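Local coordinates for disulfide bond protein A (Staphylococcus aureus, PDB 3BCI) that probably acts as a thiol-disulfide oxidoreductase of the DsbA type, introducing disulfide bonds into folding proteins through a redox-active cysteine pair, at residues K32-Y41 with P163-K174. Sequence-based numbering, arbitrary orientation.
Sequences KVMPKLRKNY and PYDYESYEKLLK
With chi1 at 165°, Y166 swings its ring away from its own backbone N and lays it against helix 32-41, whereas Y41, its CG anti to the carbonyl carbon (chi1 -71°), sends its ring the other way, onto helix 166-174. Each tyrosine is a knob in the opposing helix: Y166 sits among K36, L37, N40 and Y41, and Y41 among Y166, E170, L173 and K174. K36 CB lies over the centre of the Y166 ring, 3.6 Å from its centroid, in a CH-pi contact; the extended lysine chain then carries CD past Y166 CD2, 3.5 Å away. On the Y41 ring the corresponding place belongs to L173 CD1, 3.5 Å from the centroid and almost on the ring normal, while Y166 OH meets the ring edge at CE1. N40 ND2 comes within 3.0 Å of Y166 OH, the amide tilted against the ring. In this thioredoxin fold, helix 24-42, at whose start lies the CxxC pair C23 and C26, the redox-active cysteines of this family, thus packs beside the C-terminal helix on one side of the sheet; the axes of 32-41 and 166-174 approach to 9.6 Å, inclined at 38°. Deeper in, V33 CG1 rests off-centre over the Y169 ring, and Y169 OH donates to P163 O (2.7 Å), tying the ring to the loop before its helix. At the start of helix 166-174 a water accepts from Y166 N and donates to K32 O, joining the two segments.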
loop_
_atom_site.group_PDB
_atom_site.type_symbol
_atom_site.label_atom_id
_atom_site.label_comp_id
_atom_site.label_asym_id
_atom_site.label_seq_id
_atom_site.Cartn_x
_atom_site.Cartn_y
_atom_site.Cartn_z
ATOM N N LYS A 32 -0.580 -4.707 12.901
ATOM C CA LYS A 32 -1.333 -4.239 14.060
ATOM C C LYS A 32 -2.649 -3.522 13.774
ATOM O O LYS A 32 -3.619 -3.664 14.521
ATOM C CB LYS A 32 -0.455 -3.303 14.893
ATOM C CG LYS A 32 0.778 -3.960 15.497
ATOM C CD LYS A 32 1.610 -2.938 16.272
ATOM C CE LYS A 32 2.751 -3.606 17.030
ATOM N NZ LYS A 32 3.519 -2.613 17.830
ATOM N N VAL A 33 -2.680 -2.754 12.693
ATOM C CA VAL A 33 -3.853 -1.951 12.364
ATOM C C VAL A 33 -4.827 -2.464 11.307
ATOM O O VAL A 33 -6.046 -2.477 11.522
ATOM C CB VAL A 33 -3.397 -0.534 11.937
ATOM C CG1 VAL A 33 -4.583 0.288 11.468
ATOM C CG2 VAL A 33 -2.678 0.151 13.094
ATOM N N MET A 34 -4.292 -2.868 10.163
ATOM C CA MET A 34 -5.111 -3.299 9.043
ATOM C C MET A 34 -6.180 -4.370 9.252
ATOM O O MET A 34 -7.283 -4.239 8.727
ATOM C CB MET A 34 -4.205 -3.665 7.867
ATOM C CG MET A 34 -3.417 -2.457 7.339
ATOM S SD MET A 34 -4.471 -0.997 7.001
ATOM C CE MET A 34 -5.326 -1.534 5.578
ATOM N N PRO A 35 -5.886 -5.432 10.016
ATOM C CA PRO A 35 -6.929 -6.446 10.199
ATOM C C PRO A 35 -8.263 -5.864 10.675
ATOM O O PRO A 35 -9.312 -6.145 10.098
ATOM C CB PRO A 35 -6.305 -7.396 11.218
ATOM C CG PRO A 35 -4.855 -7.339 10.859
ATOM C CD PRO A 35 -4.633 -5.848 10.671
ATOM N N LYS A 36 -8.220 -5.045 11.719
ATOM C CA LYS A 36 -9.433 -4.435 12.255
ATOM C C LYS A 36 -9.940 -3.268 11.422
ATOM O O LYS A 36 -11.146 -3.110 11.252
ATOM C CB LYS A 36 -9.204 -3.950 13.685
ATOM C CG LYS A 36 -9.143 -5.052 14.712
ATOM C CD LYS A 36 -8.889 -4.470 16.089
ATOM C CE LYS A 36 -8.664 -5.564 17.108
ATOM N NZ LYS A 36 -8.315 -5.002 18.440
ATOM N N LEU A 37 -9.026 -2.446 10.913
ATOM C CA LEU A 37 -9.424 -1.297 10.104
ATOM C C LEU A 37 -10.160 -1.799 8.864
ATOM O O LEU A 37 -11.175 -1.242 8.454
ATOM C CB LEU A 37 -8.196 -0.483 9.683
ATOM C CG LEU A 37 -8.500 0.853 9.003
ATOM C CD1 LEU A 37 -9.234 1.760 9.994
ATOM C CD2 LEU A 37 -7.201 1.511 8.533
ATOM N N ARG A 38 -9.637 -2.867 8.281
ATOM C CA ARG A 38 -10.220 -3.467 7.090
ATOM C C ARG A 38 -11.611 -4.034 7.375
ATOM O O ARG A 38 -12.563 -3.787 6.641
ATOM C CB ARG A 38 -9.303 -4.580 6.589
ATOM C CG ARG A 38 -9.849 -5.359 5.431
ATOM C CD ARG A 38 -8.888 -6.457 5.017
ATOM N NE ARG A 38 -9.390 -7.146 3.840
ATOM C CZ ARG A 38 -8.714 -8.061 3.163
ATOM N NH1 ARG A 38 -7.492 -8.404 3.551
ATOM N NH2 ARG A 38 -9.261 -8.623 2.094
ATOM N N LYS A 39 -11.727 -4.790 8.454
ATOM C CA LYS A 39 -13.002 -5.395 8.804
ATOM C C LYS A 39 -14.079 -4.396 9.193
ATOM O O LYS A 39 -15.226 -4.523 8.780
ATOM C CB LYS A 39 -12.809 -6.392 9.949
ATOM C CG LYS A 39 -14.102 -7.039 10.428
ATOM C CD LYS A 39 -13.839 -8.091 11.493
ATOM C CE LYS A 39 -15.125 -8.779 11.915
ATOM N NZ LYS A 39 -14.863 -9.922 12.833
ATOM N N ASN A 40 -13.714 -3.389 9.970
ATOM C CA ASN A 40 -14.698 -2.426 10.439
ATOM C C ASN A 40 -14.913 -1.168 9.619
ATOM O O ASN A 40 -15.916 -0.479 9.808
ATOM C CB ASN A 40 -14.365 -2.036 11.879
ATOM C CG ASN A 40 -14.280 -3.241 12.796
ATOM O OD1 ASN A 40 -15.223 -4.026 12.892
ATOM N ND2 ASN A 40 -13.147 -3.396 13.472
ATOM N N TYR A 41 -14.001 -0.851 8.706
ATOM C CA TYR A 41 -14.180 0.376 7.942
ATOM C C TYR A 41 -13.881 0.346 6.452
ATOM O O TYR A 41 -14.489 1.104 5.695
ATOM C CB TYR A 41 -13.359 1.515 8.564
ATOM C CG TYR A 41 -13.877 2.025 9.887
ATOM C CD1 TYR A 41 -13.399 1.517 11.092
ATOM C CD2 TYR A 41 -14.864 3.007 9.932
ATOM C CE1 TYR A 41 -13.895 1.976 12.313
ATOM C CE2 TYR A 41 -15.366 3.471 11.143
ATOM C CZ TYR A 41 -14.878 2.951 12.327
ATOM O OH TYR A 41 -15.378 3.416 13.521
ATOM N N PRO A 163 -0.543 5.847 14.899
ATOM C CA PRO A 163 -0.798 5.075 13.679
ATOM C C PRO A 163 -0.647 3.566 13.812
ATOM O O PRO A 163 -0.982 2.827 12.890
ATOM C CB PRO A 163 0.183 5.685 12.684
ATOM C CG PRO A 163 1.367 5.984 13.563
ATOM C CD PRO A 163 0.706 6.623 14.772
ATOM N N TYR A 164 -0.162 3.110 14.962
ATOM C CA TYR A 164 0.018 1.684 15.196
ATOM C C TYR A 164 -1.145 1.104 15.982
ATOM O O TYR A 164 -1.223 -0.101 16.182
ATOM C CB TYR A 164 1.311 1.437 15.978
ATOM C CG TYR A 164 2.551 1.920 15.265
ATOM C CD1 TYR A 164 3.097 1.195 14.206
ATOM C CD2 TYR A 164 3.170 3.112 15.638
ATOM C CE1 TYR A 164 4.228 1.643 13.536
ATOM C CE2 TYR A 164 4.306 3.569 14.972
ATOM C CZ TYR A 164 4.826 2.828 13.922
ATOM O OH TYR A 164 5.938 3.272 13.248
ATOM N N ASP A 165 -2.053 1.964 16.418
ATOM C CA ASP A 165 -3.188 1.521 17.215
ATOM C C ASP A 165 -4.531 1.723 16.519
ATOM O O ASP A 165 -4.957 2.847 16.275
ATOM C CB ASP A 165 -3.153 2.258 18.556
ATOM C CG ASP A 165 -4.324 1.918 19.446
ATOM O OD1 ASP A 165 -4.909 0.826 19.286
ATOM O OD2 ASP A 165 -4.646 2.748 20.319
ATOM N N TYR A 166 -5.193 0.616 16.197
ATOM C CA TYR A 166 -6.486 0.678 15.533
ATOM C C TYR A 166 -7.449 1.631 16.231
ATOM O O TYR A 166 -8.147 2.401 15.572
ATOM C CB TYR A 166 -7.113 -0.718 15.466
ATOM C CG TYR A 166 -8.587 -0.700 15.137
ATOM C CD1 TYR A 166 -9.037 -0.308 13.879
ATOM C CD2 TYR A 166 -9.535 -1.037 16.100
ATOM C CE1 TYR A 166 -10.399 -0.247 13.587
ATOM C CE2 TYR A 166 -10.898 -0.980 15.821
ATOM C CZ TYR A 166 -11.323 -0.585 14.564
ATOM O OH TYR A 166 -12.669 -0.522 14.291
ATOM N N GLU A 167 -7.485 1.585 17.562
ATOM C CA GLU A 167 -8.395 2.441 18.316
ATOM C C GLU A 167 -8.145 3.926 18.102
ATOM O O GLU A 167 -9.039 4.748 18.307
ATOM C CB GLU A 167 -8.320 2.116 19.810
ATOM C CG GLU A 167 -8.410 0.630 20.107
ATOM C CD GLU A 167 -8.844 0.338 21.527
ATOM O OE1 GLU A 167 -8.346 1.008 22.457
ATOM O OE2 GLU A 167 -9.678 -0.573 21.712
ATOM N N SER A 168 -6.929 4.278 17.696
ATOM C CA SER A 168 -6.619 5.679 17.456
ATOM C C SER A 168 -7.286 6.128 16.154
ATOM O O SER A 168 -7.641 7.298 15.993
ATOM C CB SER A 168 -5.103 5.883 17.385
ATOM O OG SER A 168 -4.800 7.261 17.299
ATOM N N TYR A 169 -7.458 5.196 15.223
ATOM C CA TYR A 169 -8.120 5.517 13.957
ATOM C C TYR A 169 -9.612 5.635 14.243
ATOM O O TYR A 169 -10.270 6.591 13.829
ATOM C CB TYR A 169 -7.906 4.405 12.928
ATOM C CG TYR A 169 -6.492 4.272 12.420
ATOM C CD1 TYR A 169 -6.155 4.682 11.126
ATOM C CD2 TYR A 169 -5.492 3.729 13.224
ATOM C CE1 TYR A 169 -4.859 4.552 10.649
ATOM C CE2 TYR A 169 -4.191 3.595 12.758
ATOM C CZ TYR A 169 -3.881 4.008 11.470
ATOM O OH TYR A 169 -2.592 3.880 11.010
ATOM N N GLU A 170 -10.132 4.640 14.950
ATOM C CA GLU A 170 -11.541 4.583 15.313
ATOM C C GLU A 170 -11.959 5.865 16.020
ATOM O O GLU A 170 -13.072 6.361 15.830
ATOM C CB GLU A 170 -11.779 3.368 16.214
ATOM C CG GLU A 170 -13.230 3.070 16.512
ATOM C CD GLU A 170 -13.405 1.721 17.176
ATOM O OE1 GLU A 170 -12.752 1.480 18.213
ATOM O OE2 GLU A 170 -14.195 0.901 16.661
ATOM N N LYS A 171 -11.051 6.407 16.825
ATOM C CA LYS A 171 -11.308 7.636 17.561
ATOM C C LYS A 171 -11.662 8.768 16.600
ATOM O O LYS A 171 -12.656 9.463 16.796
ATOM C CB LYS A 171 -10.075 8.000 18.388
ATOM C CG LYS A 171 -10.277 9.116 19.394
ATOM C CD LYS A 171 -9.085 9.184 20.334
ATOM C CE LYS A 171 -8.802 10.605 20.777
ATOM N NZ LYS A 171 -7.568 10.676 21.605
ATOM N N LEU A 172 -10.856 8.942 15.557
ATOM C CA LEU A 172 -11.106 9.984 14.565
ATOM C C LEU A 172 -12.334 9.694 13.709
ATOM O O LEU A 172 -13.037 10.611 13.285
ATOM C CB LEU A 172 -9.896 10.145 13.640
ATOM C CG LEU A 172 -8.747 11.017 14.132
ATOM C CD1 LEU A 172 -7.667 11.092 13.061
ATOM C CD2 LEU A 172 -9.272 12.405 14.453
ATOM N N LEU A 173 -12.589 8.414 13.461
ATOM C CA LEU A 173 -13.706 8.003 12.620
ATOM C C LEU A 173 -15.063 8.040 13.309
ATOM O O LEU A 173 -16.092 8.106 12.638
ATOM C CB LEU A 173 -13.445 6.596 12.060
ATOM C CG LEU A 173 -12.234 6.474 11.126
ATOM C CD1 LEU A 173 -11.934 5.018 10.859
ATOM C CD2 LEU A 173 -12.499 7.217 9.832
ATOM N N LYS A 174 -15.079 8.002 14.639
ATOM C CA LYS A 174 -16.350 8.027 15.362
ATOM C C LYS A 174 -17.206 9.208 14.950
ATOM O O LYS A 174 -18.334 9.040 14.484
ATOM C CB LYS A 174 -16.131 8.056 16.877
ATOM C CG LYS A 174 -15.927 6.679 17.477
ATOM C CD LYS A 174 -16.540 5.610 16.574
ATOM C CE LYS A 174 -16.287 4.202 17.080
ATOM N NZ LYS A 174 -17.011 3.926 18.349
HETATM O O HOH W 1 -4.234 -1.934 16.771
#